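Local atomic coordinates of lipoteichoic acid primase (Listeria monocytogenes, PDB entry 4UOP), a protein that belongs to the sulfatase family of metal-dependent enzymes and holds a magnesium ion in its extracellular catalytic domain. Residues B[115-120]-B[134-139]; B[138-143]-B[170-175]; B[146-151]-B[211-216]. One frame throughout, in Å; residues are numbered along the deposited sequence.

Contact 1. Residues B[115-120]-B[134-139]; sequences VYTSTF and RVIPSM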
ATOM      1  N   VAL B 115       3.610   0.037  17.708  1.00 17.99           N
ATOM      2  CA  VAL B 115       3.907  -0.219  19.101  1.00 18.49           C
ATOM      3  C   VAL B 115       5.130   0.567  19.590  1.00 18.58           C
ATOM      4  O   VAL B 115       5.075   1.209  20.650  1.00 19.59           O
ATOM      5  CB  VAL B 115       4.050  -1.734  19.353  1.00 18.50           C
ATOM      6  CG1 VAL B 115       4.500  -2.013  20.776  1.00 19.06           C
ATOM      7  CG2 VAL B 115       2.717  -2.415  19.063  1.00 18.78           C
ATOM      8  N   TYR B 116       6.217   0.556  18.830  1.00 17.23           N
ATOM      9  CA  TYR B 116       7.440   1.215  19.293  1.00 17.10           C
ATOM     10  C   TYR B 116       7.336   2.753  19.281  1.00 17.46           C
ATOM     11  O   TYR B 116       7.915   3.400  20.151  1.00 17.06           O
ATOM     12  CB  TYR B 116       8.663   0.812  18.473  1.00 17.71           C
ATOM     13  CG  TYR B 116       8.913  -0.678  18.349  1.00 18.47           C
ATOM     14  CD1 TYR B 116       8.539  -1.554  19.342  1.00 19.63           C
ATOM     15  CD2 TYR B 116       9.548  -1.195  17.224  1.00 19.34           C
ATOM     16  CE1 TYR B 116       8.765  -2.917  19.208  1.00 20.68           C
ATOM     17  CE2 TYR B 116       9.775  -2.545  17.080  1.00 20.16           C
ATOM     18  CZ  TYR B 116       9.375  -3.404  18.069  1.00 20.88           C
ATOM     19  OH  TYR B 116       9.586  -4.762  17.919  1.00 24.00           O
ATOM     20  N   THR B 117       6.647   3.305  18.282  1.00 17.45           N
ATOM     21  CA  THR B 117       6.677   4.749  18.020  1.00 18.79           C
ATOM     22  C   THR B 117       5.440   5.503  18.491  1.00 20.06           C
ATOM     23  O   THR B 117       5.506   6.730  18.647  1.00 19.39           O
ATOM     24  CB  THR B 117       6.869   5.090  16.513  1.00 18.68           C
ATOM     25  OG1 THR B 117       5.686   4.767  15.762  1.00 18.03           O
ATOM     26  CG2 THR B 117       8.060   4.366  15.942  1.00 19.47           C
ATOM     27  N   SER B 118       4.315   4.802  18.687  1.00 18.73           N
ATOM     28  CA  SER B 118       3.029   5.447  18.923  1.00 19.35           C
ATOM     29  C   SER B 118       2.720   6.492  17.839  1.00 20.55           C
ATOM     30  O   SER B 118       2.196   7.573  18.129  1.00 21.13           O
ATOM     31  CB  SER B 118       2.987   6.073  20.327  1.00 18.25           C
ATOM     32  OG  SER B 118       1.659   6.240  20.779  1.00 18.02           O
ATOM     33  N   THR B 119       3.106   6.190  16.608  1.00 19.85           N
ATOM     34  CA  THR B 119       2.706   6.984  15.440  1.00 20.20           C
ATOM     35  C   THR B 119       2.078   6.008  14.456  1.00 20.70           C
ATOM     36  O   THR B 119       2.322   4.795  14.536  1.00 19.79           O
ATOM     37  CB  THR B 119       3.894   7.718  14.768  1.00 20.23           C
ATOM     38  OG1 THR B 119       4.787   6.782  14.150  1.00 21.57           O
ATOM     39  CG2 THR B 119       4.655   8.538  15.752  1.00 20.75           C
ATOM     40  N   PHE B 120       1.288   6.536  13.525  1.00 20.69           N
ATOM     41  CA  PHE B 120       0.568   5.698  12.567  1.00 21.18           C
ATOM     42  C   PHE B 120       1.478   5.177  11.466  1.00 21.84           C
ATOM     43  O   PHE B 120       2.383   5.876  11.004  1.00 22.14           O
ATOM     44  CB  PHE B 120      -0.609   6.470  11.962  1.00 21.32           C
ATOM     45  CG  PHE B 120      -1.711   6.737  12.937  1.00 21.60           C
ATOM     46  CD1 PHE B 120      -2.655   5.769  13.211  1.00 22.34           C
ATOM     47  CD2 PHE B 120      -1.793   7.962  13.598  1.00 23.03           C
ATOM     48  CE1 PHE B 120      -3.674   6.011  14.117  1.00 24.28           C
ATOM     49  CE2 PHE B 120      -2.806   8.212  14.513  1.00 23.45           C
ATOM     50  CZ  PHE B 120      -3.754   7.237  14.773  1.00 23.81           C
ATOM     51  N   ARG B 134      16.272   7.569  10.232  1.00 26.59           N
ATOM     52  CA  ARG B 134      15.974   8.654  11.158  1.00 26.08           C
ATOM     53  C   ARG B 134      16.299   8.293  12.599  1.00 25.69           C
ATOM     54  O   ARG B 134      16.490   7.119  12.939  1.00 25.98           O
ATOM     55  CB  ARG B 134      14.498   9.058  11.085  1.00 26.93           C
ATOM     56  CG  ARG B 134      13.952   9.325   9.689  1.00 26.61           C
ATOM     57  CD  ARG B 134      14.794  10.302   8.882  1.00 27.77           C
ATOM     58  NE  ARG B 134      14.245  10.450   7.528  1.00 28.76           N
ATOM     59  CZ  ARG B 134      13.364  11.364   7.136  1.00 28.45           C
ATOM     60  NH1 ARG B 134      12.902  12.290   7.968  1.00 30.89           N
ATOM     61  NH2 ARG B 134      12.943  11.355   5.878  1.00 28.96           N
ATOM     62  N   VAL B 135      16.376   9.322  13.434  1.00 25.04           N
ATOM     63  CA  VAL B 135      16.439   9.151  14.874  1.00 25.83           C
ATOM     64  C   VAL B 135      14.997   9.258  15.347  1.00 25.65           C
ATOM     65  O   VAL B 135      14.409  10.347  15.372  1.00 25.21           O
ATOM     66  CB  VAL B 135      17.300  10.233  15.556  1.00 27.61           C
ATOM     67  CG1 VAL B 135      17.383   9.987  17.059  1.00 28.46           C
ATOM     68  CG2 VAL B 135      18.695  10.261  14.943  1.00 28.28           C
ATOM     69  N   ILE B 136      14.418   8.119  15.720  1.00 23.17           N
ATOM     70  CA  ILE B 136      13.005   8.054  16.005  1.00 22.63           C
ATOM     71  C   ILE B 136      12.749   7.977  17.502  1.00 22.30           C
ATOM     72  O   ILE B 136      13.182   7.025  18.146  1.00 21.82           O
ATOM     73  CB  ILE B 136      12.353   6.830  15.302  1.00 21.88           C
ATOM     74  CG1 ILE B 136      12.697   6.825  13.798  1.00 23.08           C
ATOM     75  CG2 ILE B 136      10.848   6.859  15.476  1.00 21.83           C
ATOM     76  CD1 ILE B 136      12.279   5.564  13.060  1.00 24.20           C
ATOM     77  N   PRO B 137      12.033   8.975  18.064  1.00 23.12           N
ATOM     78  CA  PRO B 137      11.590   8.854  19.441  1.00 22.90           C
ATOM     79  C   PRO B 137      10.699   7.623  19.602  1.00 22.52           C
ATOM     80  O   PRO B 137       9.905   7.316  18.713  1.00 21.40           O
ATOM     81  CB  PRO B 137      10.799  10.140  19.688  1.00 24.05           C
ATOM     82  CG  PRO B 137      11.275  11.094  18.639  1.00 24.59           C
ATOM     83  CD  PRO B 137      11.576  10.235  17.454  1.00 24.22           C
ATOM     84  N   SER B 138      10.833   6.929  20.723  1.00 20.72           N
ATOM     85  CA  SER B 138      10.248   5.613  20.829  1.00 21.45           C
ATOM     86  C   SER B 138      10.207   5.102  22.241  1.00 21.20           C
ATOM     87  O   SER B 138      10.779   5.697  23.168  1.00 21.23           O
ATOM     88  CB  SER B 138      11.048   4.634  19.980  1.00 20.91           C
ATOM     89  OG  SER B 138      12.243   4.275  20.637  1.00 22.56           O
ATOM     90  N   MET B 139       9.519   3.981  22.396  1.00 20.04           N
ATOM     91  CA  MET B 139       9.443   3.287  23.672  1.00 19.85           C
ATOM     92  C   MET B 139      10.806   2.766  24.121  1.00 19.79           C
ATOM     93  O   MET B 139      11.190   3.000  25.266  1.00 19.80           O
ATOM     94  CB  MET B 139       8.395   2.148  23.606  1.00 20.49           C
ATOM     95  CG  MET B 139       8.385   1.219  24.802  1.00 21.12           C
ATOM     96  SD  MET B 139       6.776   0.490  25.134  1.00 21.99           S
ATOM     97  CE  MET B 139       6.510  -0.441  23.621  1.00 22.46           C
TER
HETATM   98  O   HOH W   1       8.038   8.915  17.708  1.00 32.72           O
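Tyr-116 meets Met-139 with the flat carbonyl group of its backbone, not with its phenol ring: Met-139 N lies 2.8 Å from Tyr-116 O, at a C=O...N angle of 160°. The ring turns away from 134-139, packs edge-to-face with Phe-172 and sends OH to Glu-112, so the tyrosine uses its ring for packing and its hydroxyl for a hydrogen bond in a buried place. The motif is a helix end joined to a helix start. Helix 107-117 stops at Thr-117, so Tyr-116 O belongs to its last turn and Met-139 N to the first turn of 139-144, where helical partners four residues along are normally lacking; here the two ends pair with each other. Thr-108, a ligand of the magnesium ion, lies near the other end of helix 107-117.

Apolar contacts flank this bond. Met-139, unbranched and flexible, bends at its last torsion (chi3 62°) to run beside Val-115, with Met-139 CE 3.8 Å from Val-115 CG1. On the other flank the methyl Thr-117 CG2 meets Ile-136 CG2 at 3.8 Å.

Threonine suits position 117 because its two branches do different work. While the methyl packs, the hydroxyl reaches Trp-113 O and forms an ST turn as the chain leaves the helix: Thr-117 OG1 accepts from Thr-119 N at 3.1 Å and from Thr-119 OG1 at 2.7 Å.

Contact 2. Residues B[138-143]-B[170-175]; sequences SMPRLL and VGFDKF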
ATOM      1  N   SER B 138      10.833   6.929  20.723  1.00 20.72           N
ATOM      2  CA  SER B 138      10.248   5.613  20.829  1.00 21.45           C
ATOM      3  C   SER B 138      10.207   5.102  22.241  1.00 21.20           C
ATOM      4  O   SER B 138      10.779   5.697  23.168  1.00 21.23           O
ATOM      5  CB  SER B 138      11.048   4.634  19.980  1.00 20.91           C
ATOM      6  OG  SER B 138      12.243   4.275  20.637  1.00 22.56           O
ATOM      7  N   MET B 139       9.519   3.981  22.396  1.00 20.04           N
ATOM      8  CA  MET B 139       9.443   3.287  23.672  1.00 19.85           C
ATOM      9  C   MET B 139      10.806   2.766  24.121  1.00 19.79           C
ATOM     10  O   MET B 139      11.190   3.000  25.266  1.00 19.80           O
ATOM     11  CB  MET B 139       8.395   2.148  23.606  1.00 20.49           C
ATOM     12  CG  MET B 139       8.385   1.219  24.802  1.00 21.12           C
ATOM     13  SD  MET B 139       6.776   0.490  25.134  1.00 21.99           S
ATOM     14  CE  MET B 139       6.510  -0.441  23.621  1.00 22.46           C
ATOM     15  N   PRO B 140      11.537   2.026  23.251  1.00 20.18           N
ATOM     16  CA  PRO B 140      12.863   1.575  23.688  1.00 20.47           C
ATOM     17  C   PRO B 140      13.840   2.726  23.976  1.00 21.42           C
ATOM     18  O   PRO B 140      14.632   2.637  24.908  1.00 20.95           O
ATOM     19  CB  PRO B 140      13.362   0.709  22.518  1.00 20.64           C
ATOM     20  CG  PRO B 140      12.441   0.973  21.393  1.00 20.29           C
ATOM     21  CD  PRO B 140      11.145   1.402  21.978  1.00 20.53           C
ATOM     22  N   ARG B 141      13.765   3.797  23.205  1.00 22.59           N
ATOM     23  CA  ARG B 141      14.631   4.939  23.439  1.00 23.02           C
ATOM     24  C   ARG B 141      14.319   5.581  24.794  1.00 22.11           C
ATOM     25  O   ARG B 141      15.227   5.843  25.585  1.00 22.86           O
ATOM     26  CB  ARG B 141      14.490   5.959  22.310  1.00 24.32           C
ATOM     27  CG  ARG B 141      15.445   7.132  22.418  1.00 25.42           C
ATOM     28  CD  ARG B 141      15.287   8.101  21.240  1.00 26.25           C
ATOM     29  NE  ARG B 141      15.447   7.437  19.944  1.00 26.07           N
ATOM     30  CZ  ARG B 141      16.612   7.082  19.405  1.00 26.91           C
ATOM     31  NH1 ARG B 141      17.770   7.320  20.026  1.00 27.13           N
ATOM     32  NH2 ARG B 141      16.628   6.475  18.230  1.00 27.18           N
ATOM     33  N   LEU B 142      13.041   5.800  25.080  1.00 21.08           N
ATOM     34  CA  LEU B 142      12.641   6.377  26.354  1.00 21.74           C
ATOM     35  C   LEU B 142      13.008   5.461  27.522  1.00 21.40           C
ATOM     36  O   LEU B 142      13.457   5.924  28.560  1.00 20.26           O
ATOM     37  CB  LEU B 142      11.144   6.684  26.365  1.00 23.35           C
ATOM     38  CG  LEU B 142      10.573   7.337  27.622  1.00 25.40           C
ATOM     39  CD1 LEU B 142      11.334   8.607  27.973  1.00 26.63           C
ATOM     40  CD2 LEU B 142       9.102   7.642  27.397  1.00 26.41           C
ATOM     41  N   LEU B 143      12.814   4.153  27.372  1.00 19.74           N
ATOM     42  CA  LEU B 143      13.178   3.230  28.437  1.00 20.01           C
ATOM     43  C   LEU B 143      14.687   3.196  28.666  1.00 19.59           C
ATOM     44  O   LEU B 143      15.141   3.074  29.808  1.00 20.21           O
ATOM     45  CB  LEU B 143      12.627   1.824  28.170  1.00 20.50           C
ATOM     46  CG  LEU B 143      11.108   1.704  28.305  1.00 20.75           C
ATOM     47  CD1 LEU B 143      10.657   0.303  27.898  1.00 21.26           C
ATOM     48  CD2 LEU B 143      10.649   2.040  29.717  1.00 22.83           C
ATOM     49  N   VAL B 170      14.994   3.241  16.122  1.00 22.05           N
ATOM     50  CA  VAL B 170      14.145   3.441  17.303  1.00 21.68           C
ATOM     51  C   VAL B 170      14.907   3.304  18.610  1.00 22.85           C
ATOM     52  O   VAL B 170      14.334   3.488  19.673  1.00 24.86           O
ATOM     53  CB  VAL B 170      12.875   2.539  17.332  1.00 20.86           C
ATOM     54  CG1 VAL B 170      11.934   2.918  16.208  1.00 21.19           C
ATOM     55  CG2 VAL B 170      13.217   1.053  17.280  1.00 20.60           C
ATOM     56  N   GLY B 171      16.191   2.975  18.539  1.00 23.22           N
ATOM     57  CA  GLY B 171      17.044   3.003  19.715  1.00 23.46           C
ATOM     58  C   GLY B 171      17.036   1.743  20.559  1.00 22.92           C
ATOM     59  O   GLY B 171      17.328   1.817  21.743  1.00 23.41           O
ATOM     60  N   PHE B 172      16.726   0.585  19.967  1.00 20.39           N
ATOM     61  CA  PHE B 172      16.988  -0.676  20.644  1.00 20.40           C
ATOM     62  C   PHE B 172      18.503  -0.799  20.832  1.00 21.57           C
ATOM     63  O   PHE B 172      19.262  -0.526  19.900  1.00 21.26           O
ATOM     64  CB  PHE B 172      16.452  -1.898  19.859  1.00 19.96           C
ATOM     65  CG  PHE B 172      14.998  -2.220  20.127  1.00 19.01           C
ATOM     66  CD1 PHE B 172      14.608  -2.776  21.336  1.00 18.94           C
ATOM     67  CD2 PHE B 172      14.032  -2.005  19.164  1.00 19.30           C
ATOM     68  CE1 PHE B 172      13.289  -3.064  21.595  1.00 18.94           C
ATOM     69  CE2 PHE B 172      12.699  -2.305  19.407  1.00 19.19           C
ATOM     70  CZ  PHE B 172      12.329  -2.839  20.625  1.00 18.94           C
ATOM     71  N   ASP B 173      18.940  -1.226  22.010  1.00 20.84           N
ATOM     72  CA  ASP B 173      20.377  -1.479  22.245  1.00 21.77           C
ATOM     73  C   ASP B 173      20.891  -2.627  21.375  1.00 22.14           C
ATOM     74  O   ASP B 173      22.020  -2.578  20.859  1.00 22.64           O
ATOM     75  CB  ASP B 173      20.640  -1.835  23.708  1.00 22.87           C
ATOM     76  CG  ASP B 173      20.492  -0.650  24.634  1.00 25.00           C
ATOM     77  OD1 ASP B 173      21.005   0.433  24.302  1.00 27.62           O
ATOM     78  OD2 ASP B 173      19.867  -0.805  25.696  1.00 26.22           O
ATOM     79  N   LYS B 174      20.069  -3.662  21.237  1.00 21.20           N
ATOM     80  CA  LYS B 174      20.426  -4.855  20.466  1.00 21.66           C
ATOM     81  C   LYS B 174      19.218  -5.453  19.777  1.00 20.64           C
ATOM     82  O   LYS B 174      18.093  -5.306  20.250  1.00 20.14           O
ATOM     83  CB  LYS B 174      20.965  -5.960  21.383  1.00 23.79           C
ATOM     84  CG  LYS B 174      22.293  -5.677  22.017  1.00 26.33           C
ATOM     85  CD  LYS B 174      22.763  -6.886  22.793  1.00 27.02           C
ATOM     86  CE  LYS B 174      24.060  -6.584  23.516  1.00 28.50           C
ATOM     87  NZ  LYS B 174      24.405  -7.695  24.437  1.00 30.83           N
ATOM     88  N   PHE B 175      19.459  -6.160  18.676  1.00 20.54           N
ATOM     89  CA  PHE B 175      18.454  -7.060  18.134  1.00 20.68           C
ATOM     90  C   PHE B 175      19.095  -8.406  17.892  1.00 20.28           C
ATOM     91  O   PHE B 175      20.262  -8.497  17.493  1.00 21.29           O
ATOM     92  CB  PHE B 175      17.787  -6.507  16.868  1.00 21.62           C
ATOM     93  CG  PHE B 175      18.721  -6.273  15.728  1.00 21.78           C
ATOM     94  CD1 PHE B 175      19.017  -7.296  14.847  1.00 23.14           C
ATOM     95  CD2 PHE B 175      19.289  -5.027  15.528  1.00 23.27           C
ATOM     96  CE1 PHE B 175      19.894  -7.089  13.792  1.00 23.44           C
ATOM     97  CE2 PHE B 175      20.172  -4.809  14.471  1.00 24.18           C
ATOM     98  CZ  PHE B 175      20.458  -5.847  13.602  1.00 23.95           C
TER
HETATM   99  O   HOH W   2      17.292   1.539  24.532  1.00 26.31           O
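With chi1 at 77°, Ser-138 holds OG between its own backbone N and carbonyl carbon, facing Val-170 O, while Arg-141 kinks at chi3 (-56°) so that its guanidinium folds back over Gly-171. The hydroxyl does two jobs. As the N-cap of helix 139-144 it accepts from Arg-141 N at 3.0 Å, and it donates to Val-170 O; the 2.4 Å measured from Ser-138 OG to that oxygen is very short, and its exact value is doubtful.

Gly-171 ends helix 163-169 in a Schellman motif. Its positive phi suits a residue without a side chain, and the bare CA lets the Arg-141 guanidinium settle over it, the CA standing 3.7 Å above the guanidinium plane near its rim. Arg-141 NE goes on to Ile-136 O, which helps set the rotation of the flat group.

Pro-140 fits the first helical turn, where no N-H is required for helical bonding, and its rigid ring makes a firm CH-pi contact. Pro-140 CG sits over the centre of the Phe-172 ring, 3.9 Å from the centroid and close to the ring normal. Phe-172 also touches Thr-150 and Gln-217 of the sheet. One water donates to both backbones, lying 2.9 Å from Pro-140 O and 2.8 Å from Gly-171 O.

Such chemistry would let one serine hydroxyl serve two helix ends, the start of one and the close of the other, and the positive guanidinium beside the carbonyl end of helix 163-169 probably interacts favourably with its partial negative charge.

Contact 3. Residues B[146-151]-B[211-216]; sequences NDYKTA and NQKFYA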
ATOM      1  N   ASN B 146      15.795   5.522  31.126  1.00 23.67           N
ATOM      2  CA  ASN B 146      15.334   5.177  32.453  1.00 24.18           C
ATOM      3  C   ASN B 146      15.933   3.873  32.948  1.00 23.94           C
ATOM      4  O   ASN B 146      15.291   3.130  33.684  1.00 25.00           O
ATOM      5  CB  ASN B 146      13.813   5.132  32.440  1.00 24.15           C
ATOM      6  CG  ASN B 146      13.194   6.520  32.355  1.00 25.28           C
ATOM      7  OD1 ASN B 146      12.930   7.126  33.383  1.00 27.40           O
ATOM      8  ND2 ASN B 146      12.968   7.030  31.143  1.00 23.89           N
ATOM      9  N   ASP B 147      17.170   3.615  32.538  1.00 23.62           N
ATOM     10  CA  ASP B 147      17.983   2.519  33.049  1.00 24.82           C
ATOM     11  C   ASP B 147      17.509   1.140  32.612  1.00 23.59           C
ATOM     12  O   ASP B 147      17.783   0.159  33.304  1.00 23.14           O
ATOM     13  CB  ASP B 147      18.080   2.558  34.585  1.00 26.72           C
ATOM     14  CG  ASP B 147      18.650   3.866  35.095  1.00 29.67           C
ATOM     15  OD1 ASP B 147      19.887   4.013  35.056  1.00 32.04           O
ATOM     16  OD2 ASP B 147      17.862   4.743  35.503  1.00 34.36           O
ATOM     17  N   TYR B 148      16.818   1.070  31.475  1.00 21.77           N
ATOM     18  CA  TYR B 148      16.505  -0.214  30.846  1.00 20.01           C
ATOM     19  C   TYR B 148      17.509  -0.478  29.728  1.00 20.90           C
ATOM     20  O   TYR B 148      17.824   0.419  28.949  1.00 19.67           O
ATOM     21  CB  TYR B 148      15.090  -0.226  30.248  1.00 19.96           C
ATOM     22  CG  TYR B 148      13.968  -0.247  31.271  1.00 20.20           C
ATOM     23  CD1 TYR B 148      13.640   0.878  32.004  1.00 20.52           C
ATOM     24  CD2 TYR B 148      13.238  -1.400  31.503  1.00 21.03           C
ATOM     25  CE1 TYR B 148      12.625   0.855  32.964  1.00 20.91           C
ATOM     26  CE2 TYR B 148      12.215  -1.434  32.439  1.00 20.82           C
ATOM     27  CZ  TYR B 148      11.915  -0.304  33.175  1.00 22.50           C
ATOM     28  OH  TYR B 148      10.914  -0.334  34.120  1.00 21.84           O
ATOM     29  N   LYS B 149      18.006  -1.709  29.659  1.00 19.56           N
ATOM     30  CA  LYS B 149      18.644  -2.227  28.456  1.00 20.68           C
ATOM     31  C   LYS B 149      17.520  -2.816  27.608  1.00 20.08           C
ATOM     32  O   LYS B 149      16.611  -3.435  28.145  1.00 18.35           O
ATOM     33  CB  LYS B 149      19.663  -3.312  28.790  1.00 21.95           C
ATOM     34  CG  LYS B 149      20.910  -2.796  29.500  1.00 23.95           C
ATOM     35  CD  LYS B 149      21.728  -1.908  28.594  1.00 25.85           C
ATOM     36  CE  LYS B 149      23.043  -1.502  29.241  1.00 28.24           C
ATOM     37  NZ  LYS B 149      23.819  -0.667  28.288  1.00 29.12           N
ATOM     38  N   THR B 150      17.571  -2.582  26.299  1.00 18.66           N
ATOM     39  CA  THR B 150      16.455  -2.885  25.418  1.00 18.63           C
ATOM     40  C   THR B 150      16.914  -3.815  24.297  1.00 18.79           C
ATOM     41  O   THR B 150      18.016  -3.656  23.747  1.00 19.02           O
ATOM     42  CB  THR B 150      15.827  -1.594  24.850  1.00 19.32           C
ATOM     43  OG1 THR B 150      16.770  -0.903  24.031  1.00 18.89           O
ATOM     44  CG2 THR B 150      15.384  -0.660  25.989  1.00 19.78           C
ATOM     45  N   ALA B 151      16.095  -4.814  23.984  1.00 18.22           N
ATOM     46  CA  ALA B 151      16.437  -5.769  22.932  1.00 17.39           C
ATOM     47  C   ALA B 151      15.176  -6.266  22.260  1.00 17.49           C
ATOM     48  O   ALA B 151      14.117  -6.345  22.886  1.00 15.50           O
ATOM     49  CB  ALA B 151      17.233  -6.945  23.489  1.00 17.52           C
ATOM     50  N   ASN B 211      20.546  -7.656  38.197  1.00 27.50           N
ATOM     51  CA  ASN B 211      19.849  -6.407  38.499  1.00 28.54           C
ATOM     52  C   ASN B 211      19.865  -5.402  37.369  1.00 28.63           C
ATOM     53  O   ASN B 211      19.925  -4.194  37.614  1.00 28.28           O
ATOM     54  CB  ASN B 211      20.434  -5.753  39.764  1.00 31.32           C
ATOM     55  CG  ASN B 211      19.678  -6.116  41.005  1.00 34.41           C
ATOM     56  OD1 ASN B 211      18.885  -7.059  41.018  1.00 38.65           O
ATOM     57  ND2 ASN B 211      19.923  -5.367  42.077  1.00 35.85           N
ATOM     58  N   GLN B 212      19.813  -5.888  36.132  1.00 25.85           N
ATOM     59  CA  GLN B 212      19.729  -5.002  34.986  1.00 24.71           C
ATOM     60  C   GLN B 212      18.288  -4.970  34.518  1.00 23.54           C
ATOM     61  O   GLN B 212      17.792  -5.942  33.948  1.00 23.08           O
ATOM     62  CB  GLN B 212      20.645  -5.478  33.866  1.00 24.84           C
ATOM     63  CG  GLN B 212      20.510  -4.676  32.575  1.00 24.10           C
ATOM     64  CD  GLN B 212      20.847  -3.205  32.770  1.00 25.42           C
ATOM     65  OE1 GLN B 212      22.018  -2.844  32.911  1.00 25.59           O
ATOM     66  NE2 GLN B 212      19.822  -2.346  32.769  1.00 23.13           N
ATOM     67  N   LYS B 213      17.598  -3.865  34.770  1.00 22.91           N
ATOM     68  CA  LYS B 213      16.236  -3.723  34.271  1.00 23.12           C
ATOM     69  C   LYS B 213      16.294  -3.861  32.757  1.00 21.33           C
ATOM     70  O   LYS B 213      17.195  -3.293  32.117  1.00 20.39           O
ATOM     71  CB  LYS B 213      15.660  -2.360  34.614  1.00 25.66           C
ATOM     72  CG  LYS B 213      15.328  -2.138  36.077  1.00 29.74           C
ATOM     73  CD  LYS B 213      14.526  -0.860  36.252  1.00 32.39           C
ATOM     74  CE  LYS B 213      15.167   0.302  35.519  1.00 35.23           C
ATOM     75  NZ  LYS B 213      14.649   1.613  35.979  1.00 38.40           N
ATOM     76  N   PHE B 214      15.341  -4.598  32.183  1.00 19.72           N
ATOM     77  CA  PHE B 214      15.351  -4.836  30.748  1.00 18.02           C
ATOM     78  C   PHE B 214      13.954  -4.709  30.143  1.00 16.93           C
ATOM     79  O   PHE B 214      12.936  -4.913  30.819  1.00 16.81           O
ATOM     80  CB  PHE B 214      15.955  -6.218  30.429  1.00 18.70           C
ATOM     81  CG  PHE B 214      15.174  -7.378  30.995  1.00 18.89           C
ATOM     82  CD1 PHE B 214      14.115  -7.924  30.303  1.00 19.31           C
ATOM     83  CD2 PHE B 214      15.504  -7.919  32.231  1.00 19.12           C
ATOM     84  CE1 PHE B 214      13.398  -8.987  30.820  1.00 19.03           C
ATOM     85  CE2 PHE B 214      14.801  -8.975  32.751  1.00 19.15           C
ATOM     86  CZ  PHE B 214      13.732  -9.513  32.052  1.00 19.61           C
ATOM     87  N   TYR B 215      13.940  -4.326  28.872  1.00 16.24           N
ATOM     88  CA  TYR B 215      12.781  -4.430  28.008  1.00 16.00           C
ATOM     89  C   TYR B 215      13.159  -5.403  26.908  1.00 16.31           C
ATOM     90  O   TYR B 215      14.129  -5.171  26.169  1.00 16.53           O
ATOM     91  CB  TYR B 215      12.404  -3.053  27.434  1.00 16.45           C
ATOM     92  CG  TYR B 215      11.508  -3.053  26.206  1.00 16.36           C
ATOM     93  CD1 TYR B 215      10.502  -3.998  26.039  1.00 16.27           C
ATOM     94  CD2 TYR B 215      11.651  -2.069  25.227  1.00 16.79           C
ATOM     95  CE1 TYR B 215       9.676  -3.990  24.913  1.00 15.55           C
ATOM     96  CE2 TYR B 215      10.823  -2.035  24.117  1.00 16.37           C
ATOM     97  CZ  TYR B 215       9.855  -3.017  23.952  1.00 16.43           C
ATOM     98  OH  TYR B 215       9.043  -2.991  22.842  1.00 17.37           O
ATOM     99  N   ALA B 216      12.420  -6.505  26.822  1.00 15.75           N
ATOM    100  CA  ALA B 216      12.581  -7.479  25.744  1.00 15.56           C
ATOM    101  C   ALA B 216      11.309  -7.537  24.899  1.00 15.04           C
ATOM    102  O   ALA B 216      10.205  -7.704  25.438  1.00 15.17           O
ATOM    103  CB  ALA B 216      12.890  -8.837  26.332  1.00 15.81           C
TER
HETATM  104  O   HOH W   3      18.729  -1.254  35.631  1.00 25.42           O
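Lys-149 N donates to Lys-213 O at 3.0 Å, the first of three backbone hydrogen bonds. Tyr-215 N then donates to Lys-149 O at 2.9 Å. Ala-151 N closes the series on Tyr-215 O at 3.0 Å. The donors alternate between the two strands, as parallel pairing demands, and CA-H...O contacts fill the intervals, among them Thr-150 CA to Tyr-215 O. A water links two further backbone atoms, Asp-147 O and Lys-213 N.

Side chains add two more hydrogen bonds. Gln-212 folds back at chi2 (60°), and its NE2 gives an almost straight bond to Lys-213 O, which thus accepts from two donors. Lys-213, long enough to reach the backbone of Asn-146, delivers NZ to Asn-146 O at 2.8 Å. Asp-147 OD2 stays 4.5 Å from Lys-213 NZ, too far for a salt bridge, though the opposite charge may still favour the lysine there.

These segments lie at the N-terminal side of strands 149-153 and 214-219, parallel neighbours in the mixed sheet of the sulfatase-type alpha/beta domain; residues 149-151 and 214-216 run 9° apart. Strand 59-65, which leads to the magnesium ligand Glu-66, flanks 214-219 on its far edge.

Packing divides by side of the sheet. Thr-150 and Tyr-215 share one face, under helix 139-144, with Thr-150 CG2 at the edge of the Tyr-215 ring; Phe-214 and Ala-216 lie on the other, against helix 193-209. Lys-213 CE rests over the Tyr-148 ring, 4.0 Å from its centroid, a CH-pi contact, while Tyr-148 OH bonds to Lys-58 O. Lys-149 crosses Gln-212 at about a right angle, Lys-149 CG lying 3.3 Å from Gln-212 CD.

Overall arrangement
From the N terminus, helix 107-117 ends in contact 1, which closes a short loop containing helix 127-130 and delivers the chain to helix 139-144. Contact 2 begins on the residues where contact 1 finishes, Ser-138 and Met-139, and closes a longer excursion through strand 149-153 and helix 163-169. Contact 3 opens inside that excursion and closes beyond it, after helix 193-209, so contacts 2 and 3 cross, whereas contacts 1 and 3 follow in series. Helix 139-144 is thereby tied to helix 107-117, to the end of helix 163-169 and, through Tyr-215, to the sheet, in which 149-153 lies between strands 174-176 and 214-219.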